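Local structure of mannan endo-1,4-beta-mannosidase (Cryptopygus antarcticus, 4OOU) at residues Val240-Ser244 with Glu245-Thr249; Phe294-Asn297 with Arg298-Asn302. The protein hydrolyses internal beta-1,4-mannosidic linkages at random in mannans, galactomannans and glucomannans, releasing mainly short manno-oligosaccharides. All coordinates share one frame; numbering follows the deposited sequence.

Contact 1 (Val240-Ser244 with Glu245-Thr249)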
loop_
_atom_site.group_PDB
_atom_site.type_symbol
_atom_site.label_atom_id
_atom_site.label_comp_id
_atom_site.label_asym_id
_atom_site.label_seq_id
_atom_site.Cartn_x
_atom_site.Cartn_y
_atom_site.Cartn_z
ATOM N N VAL A 240 -4.114 -3.570 0.376
ATOM C CA VAL A 240 -3.485 -4.270 -0.684
ATOM C C VAL A 240 -3.642 -3.315 -1.889
ATOM O O VAL A 240 -4.720 -2.740 -2.084
ATOM C CB VAL A 240 -4.213 -5.590 -0.960
ATOM C CG1 VAL A 240 -3.733 -6.225 -2.259
ATOM C CG2 VAL A 240 -4.017 -6.542 0.205
ATOM N N GLY A 241 -2.575 -3.127 -2.660
ATOM C CA GLY A 241 -2.583 -2.176 -3.775
ATOM C C GLY A 241 -2.598 -2.918 -5.107
ATOM O O GLY A 241 -1.566 -3.426 -5.554
ATOM N N SER A 242 -3.769 -3.021 -5.714
ATOM C CA SER A 242 -3.854 -3.690 -7.007
ATOM C C SER A 242 -3.243 -2.880 -8.120
ATOM O O SER A 242 -3.178 -1.638 -8.056
ATOM C CB SER A 242 -5.284 -4.044 -7.366
ATOM O OG SER A 242 -5.651 -5.211 -6.643
ATOM N N TRP A 243 -2.812 -3.591 -9.153
ATOM C CA TRP A 243 -2.164 -2.937 -10.296
ATOM C C TRP A 243 -3.097 -2.066 -11.112
ATOM O O TRP A 243 -2.629 -1.185 -11.790
ATOM C CB TRP A 243 -1.423 -3.962 -11.161
ATOM C CG TRP A 243 -1.839 -4.216 -12.550
ATOM C CD1 TRP A 243 -1.168 -3.824 -13.695
ATOM C CD2 TRP A 243 -2.905 -5.062 -12.984
ATOM N NE1 TRP A 243 -1.791 -4.354 -14.813
ATOM C CE2 TRP A 243 -2.850 -5.119 -14.405
ATOM C CE3 TRP A 243 -3.903 -5.774 -12.320
ATOM C CZ2 TRP A 243 -3.762 -5.840 -15.157
ATOM C CZ3 TRP A 243 -4.824 -6.489 -13.080
ATOM C CH2 TRP A 243 -4.743 -6.511 -14.492
ATOM N N SER A 244 -4.410 -2.283 -10.973
ATOM C CA SER A 244 -5.436 -1.682 -11.835
ATOM C C SER A 244 -6.761 -1.696 -11.125
ATOM O O SER A 244 -6.962 -2.486 -10.213
ATOM C CB SER A 244 -5.621 -2.574 -13.051
ATOM O OG SER A 244 -6.404 -1.935 -14.009
ATOM N N GLU A 245 -7.682 -0.861 -11.589
ATOM C CA GLU A 245 -9.098 -0.899 -11.169
ATOM C C GLU A 245 -9.772 -2.289 -11.279
ATOM O O GLU A 245 -10.630 -2.621 -10.439
ATOM C CB GLU A 245 -9.885 0.136 -11.987
ATOM C CG GLU A 245 -10.054 -0.189 -13.480
ATOM C CD GLU A 245 -8.925 0.265 -14.392
ATOM O OE1 GLU A 245 -7.928 0.896 -13.958
ATOM O OE2 GLU A 245 -9.049 -0.033 -15.603
ATOM N N LEU A 246 -9.340 -3.076 -12.291
ATOM C CA LEU A 246 -9.952 -4.362 -12.734
ATOM C C LEU A 246 -10.275 -5.414 -11.686
ATOM O O LEU A 246 -11.054 -6.368 -11.931
ATOM C CB LEU A 246 -9.021 -5.049 -13.738
ATOM C CG LEU A 246 -9.061 -4.728 -15.244
ATOM C CD1 LEU A 246 -9.941 -3.563 -15.662
ATOM C CD2 LEU A 246 -7.650 -4.499 -15.759
ATOM N N THR A 247 -9.669 -5.249 -10.524
ATOM C CA THR A 247 -9.658 -6.291 -9.547
ATOM C C THR A 247 -10.112 -5.780 -8.186
ATOM O O THR A 247 -10.080 -6.510 -7.192
ATOM C CB THR A 247 -8.259 -6.908 -9.565
ATOM O OG1 THR A 247 -8.295 -8.192 -8.975
ATOM C CG2 THR A 247 -7.304 -6.083 -8.845
ATOM N N GLN A 248 -10.580 -4.536 -8.125
ATOM C CA GLN A 248 -11.072 -3.997 -6.854
ATOM C C GLN A 248 -12.401 -3.245 -6.989
ATOM O O GLN A 248 -12.764 -2.408 -6.149
ATOM C CB GLN A 248 -9.985 -3.171 -6.130
ATOM C CG GLN A 248 -9.055 -4.040 -5.275
ATOM C CD GLN A 248 -8.124 -3.241 -4.392
ATOM O OE1 GLN A 248 -8.493 -2.190 -3.875
ATOM N NE2 GLN A 248 -6.906 -3.739 -4.205
ATOM N N THR A 249 -13.157 -3.606 -8.018
ATOM C CA THR A 249 -14.542 -3.171 -8.126
ATOM C C THR A 249 -15.408 -4.305 -8.665
ATOM O O THR A 249 -14.968 -5.084 -9.531
ATOM C CB THR A 249 -14.639 -1.963 -9.054
ATOM O OG1 THR A 249 -15.967 -1.406 -8.992
ATOM C CG2 THR A 249 -14.248 -2.371 -10.491
#
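The carboxamide of Gln248 reaches back across the turn to Val240: NE2 donates to Val240 O over 3.2 Å, nearly straight (164°), the acceptor close to the amide plane while the donor stands above the carbonyl plane of Val240. NE2 also meets Ser242 OG in a more bent, doubtful bond, the place of that oxygen being less sure; OG also pairs with Glu183. Gln248 OE1 takes the backbone N-H of Gln278, so both ends of the amide are engaged and its rotation is fixed. With alanine in place of Gln248, Val240 O and the N-H of Gln278 would probably lose these mates, and a gap would open beside Tyr277 and Met279. A second polar link is weak: chi1 of -169° turns Ser244 OG from its backbone N to the side of its carbonyl carbon, 3.2 Å from Glu245 OE1, while OE2 is bonded to Asn289. The apolar contact is Leu246 CD2 against Trp243 CH2 at 3.8 Å, the methyl meeting the ring obliquely. Gln248 N bonds to Glu245 O at 3.0 Å, closing the turn. This is a beta-to-alpha loop of the TIM barrel, leaving strand 238-241 and carrying the substrate-binding Trp243 beside Glu181, the probable proton donor/acceptor.

Contact 2 (Phe294-Asn297 with Arg298-Asn302)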
loop_
_atom_site.group_PDB
_atom_site.type_symbol
_atom_site.label_atom_id
_atom_site.label_comp_id
_atom_site.label_asym_id
_atom_site.label_seq_id
_atom_site.Cartn_x
_atom_site.Cartn_y
_atom_site.Cartn_z
ATOM N N PHE A 294 -9.091 8.090 -13.027
ATOM C CA PHE A 294 -9.133 9.475 -13.495
ATOM C C PHE A 294 -10.073 9.598 -14.682
ATOM O O PHE A 294 -10.311 10.703 -15.156
ATOM C CB PHE A 294 -7.738 10.030 -13.837
ATOM C CG PHE A 294 -6.856 10.223 -12.635
ATOM C CD1 PHE A 294 -7.114 11.233 -11.731
ATOM C CD2 PHE A 294 -5.774 9.368 -12.385
ATOM C CE1 PHE A 294 -6.310 11.392 -10.589
ATOM C CE2 PHE A 294 -4.973 9.516 -11.251
ATOM C CZ PHE A 294 -5.239 10.534 -10.347
ATOM N N LYS A 295 -10.648 8.480 -15.128
ATOM C CA LYS A 295 -11.763 8.521 -16.089
ATOM C C LYS A 295 -13.122 8.646 -15.410
ATOM O O LYS A 295 -14.094 8.979 -16.050
ATOM C CB LYS A 295 -11.760 7.282 -16.991
ATOM C CG LYS A 295 -10.868 7.416 -18.206
ATOM C CD LYS A 295 -11.494 8.376 -19.222
ATOM C CE LYS A 295 -11.050 8.122 -20.661
ATOM N NZ LYS A 295 -11.645 6.870 -21.202
ATOM N N VAL A 296 -13.184 8.435 -14.106
ATOM C CA VAL A 296 -14.428 8.030 -13.496
ATOM C C VAL A 296 -14.576 8.599 -12.055
ATOM O O VAL A 296 -13.808 9.460 -11.654
ATOM C CB VAL A 296 -14.456 6.490 -13.608
ATOM C CG1 VAL A 296 -14.090 5.800 -12.300
ATOM C CG2 VAL A 296 -15.782 6.011 -14.157
ATOM N N ASN A 297 -15.595 8.169 -11.326
ATOM C CA ASN A 297 -15.814 8.524 -9.914
ATOM C C ASN A 297 -15.291 7.442 -9.006
ATOM O O ASN A 297 -15.373 6.281 -9.363
ATOM C CB ASN A 297 -17.319 8.473 -9.626
ATOM C CG ASN A 297 -17.971 9.812 -9.572
ATOM O OD1 ASN A 297 -17.338 10.854 -9.732
ATOM N ND2 ASN A 297 -19.271 9.794 -9.340
ATOM N N ARG A 298 -14.907 7.754 -7.782
ATOM C CA ARG A 298 -14.752 6.664 -6.802
ATOM C C ARG A 298 -16.079 5.940 -6.560
ATOM O O ARG A 298 -16.120 4.764 -6.209
ATOM C CB ARG A 298 -14.272 7.157 -5.446
ATOM C CG ARG A 298 -15.444 7.451 -4.534
ATOM C CD ARG A 298 -15.139 7.224 -3.092
ATOM N NE ARG A 298 -15.327 5.860 -2.713
ATOM C CZ ARG A 298 -15.219 5.489 -1.451
ATOM N NH1 ARG A 298 -14.958 6.399 -0.548
ATOM N NH2 ARG A 298 -15.357 4.221 -1.085
ATOM N N TRP A 299 -17.169 6.672 -6.690
ATOM C CA TRP A 299 -18.490 6.163 -6.351
ATOM C C TRP A 299 -18.883 5.137 -7.389
ATOM O O TRP A 299 -19.529 4.130 -7.075
ATOM C CB TRP A 299 -19.477 7.316 -6.326
ATOM C CG TRP A 299 -18.984 8.496 -5.476
ATOM C CD1 TRP A 299 -18.595 9.723 -5.923
ATOM C CD2 TRP A 299 -18.790 8.511 -4.056
ATOM N NE1 TRP A 299 -18.197 10.504 -4.882
ATOM C CE2 TRP A 299 -18.316 9.787 -3.717
ATOM C CE3 TRP A 299 -18.987 7.572 -3.042
ATOM C CZ2 TRP A 299 -18.020 10.153 -2.407
ATOM C CZ3 TRP A 299 -18.705 7.944 -1.721
ATOM C CH2 TRP A 299 -18.219 9.222 -1.419
ATOM N N ALA A 300 -18.452 5.394 -8.626
ATOM C CA ALA A 300 -18.623 4.457 -9.722
ATOM C C ALA A 300 -18.139 3.070 -9.332
ATOM O O ALA A 300 -18.691 2.078 -9.790
ATOM C CB ALA A 300 -17.882 4.942 -10.970
ATOM N N TYR A 301 -17.111 2.965 -8.488
ATOM C CA TYR A 301 -16.601 1.634 -8.185
ATOM C C TYR A 301 -17.509 0.896 -7.177
ATOM O O TYR A 301 -17.288 -0.270 -6.884
ATOM C CB TYR A 301 -15.138 1.678 -7.749
ATOM C CG TYR A 301 -14.204 2.111 -8.853
ATOM C CD1 TYR A 301 -14.092 1.392 -10.016
ATOM C CD2 TYR A 301 -13.446 3.248 -8.733
ATOM C CE1 TYR A 301 -13.256 1.788 -11.048
ATOM C CE2 TYR A 301 -12.596 3.650 -9.752
ATOM C CZ TYR A 301 -12.512 2.911 -10.923
ATOM O OH TYR A 301 -11.647 3.331 -11.934
ATOM N N ASN A 302 -18.561 1.569 -6.718
ATOM C CA ASN A 302 -19.540 1.000 -5.779
ATOM C C ASN A 302 -18.806 0.251 -4.679
ATOM O O ASN A 302 -18.915 -0.959 -4.547
ATOM C CB ASN A 302 -20.569 0.110 -6.491
ATOM C CG ASN A 302 -21.734 -0.317 -5.568
ATOM O OD1 ASN A 302 -22.460 -1.276 -5.848
ATOM N ND2 ASN A 302 -21.904 0.385 -4.464
#
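Tyr301 CG stands anti to its carbonyl carbon (chi1 -66°), which lays the phenol back along the preceding turn to Val296, while the same choice at Trp299 (chi1 -50°) sets the pyrrole side of its indole beside Asn297. Val296 spreads its two methyls over different partners. CG1 meets the phenol end of Tyr301, 3.6 Å from CZ and 3.5 Å from OH, in an oblique approach; CG2 lies 4.0 Å from Ala300 CB. The phenol oxygen of Tyr301, beside this first methyl, is satisfied by Asn291 O. Asn297 offers both its side chain and its carbonyl. Its amide stands at the rim of the Trp299 indole, ND2 in the ring plane and 3.5 Å from CD1, with the amide and ring planes almost perpendicular (88°). This is a van der Waals contact with a ring carbon. Over the indole itself passes the next-door Arg298, whose CG sits above the centre of one face. Asn297 O points into the turn, 3.3 Å from Ala300 CB and 3.6 Å from Tyr301 CD2. Backbone bonds from Tyr301 N to Arg298 O and from Asn302 N to Trp299 O draw the following residues into a short helical turn. The guanidinium of Arg298 is bonded elsewhere, NH1 to Ser28 O and NH2 to Lys306 O. This stretch belongs to the long connection between barrel strands 277-281 and 308-313: Tyr301 packs on Met279 of the first and Leu308 of the second, whereas Phe294 lies on Ile310 and on Leu326 and Ala330 of helix 323-332.

How the contacts relate
The two contacts lie in series along the chain, their centres about 13 Å apart and on the same side of the chain's centre. They meet directly: Thr249 OG1 is 2.7 Å from Tyr301 O, a probable hydrogen bond, and Glu245 CB packs at 3.6 Å on Tyr301 OH. Both also touch Met279 of strand 277-281, through Glu245 and Gln248 in contact 1 and Tyr301 in contact 2. Contact 1 holds the substrate-binding Trp243, whose side chain is about 4 Å from those of Glu181 and Trp208. Tyr301 is about 12 Å from Trp243, side chain to side chain, and contact 2 meets the loop of contact 1 through Thr249 and Glu245.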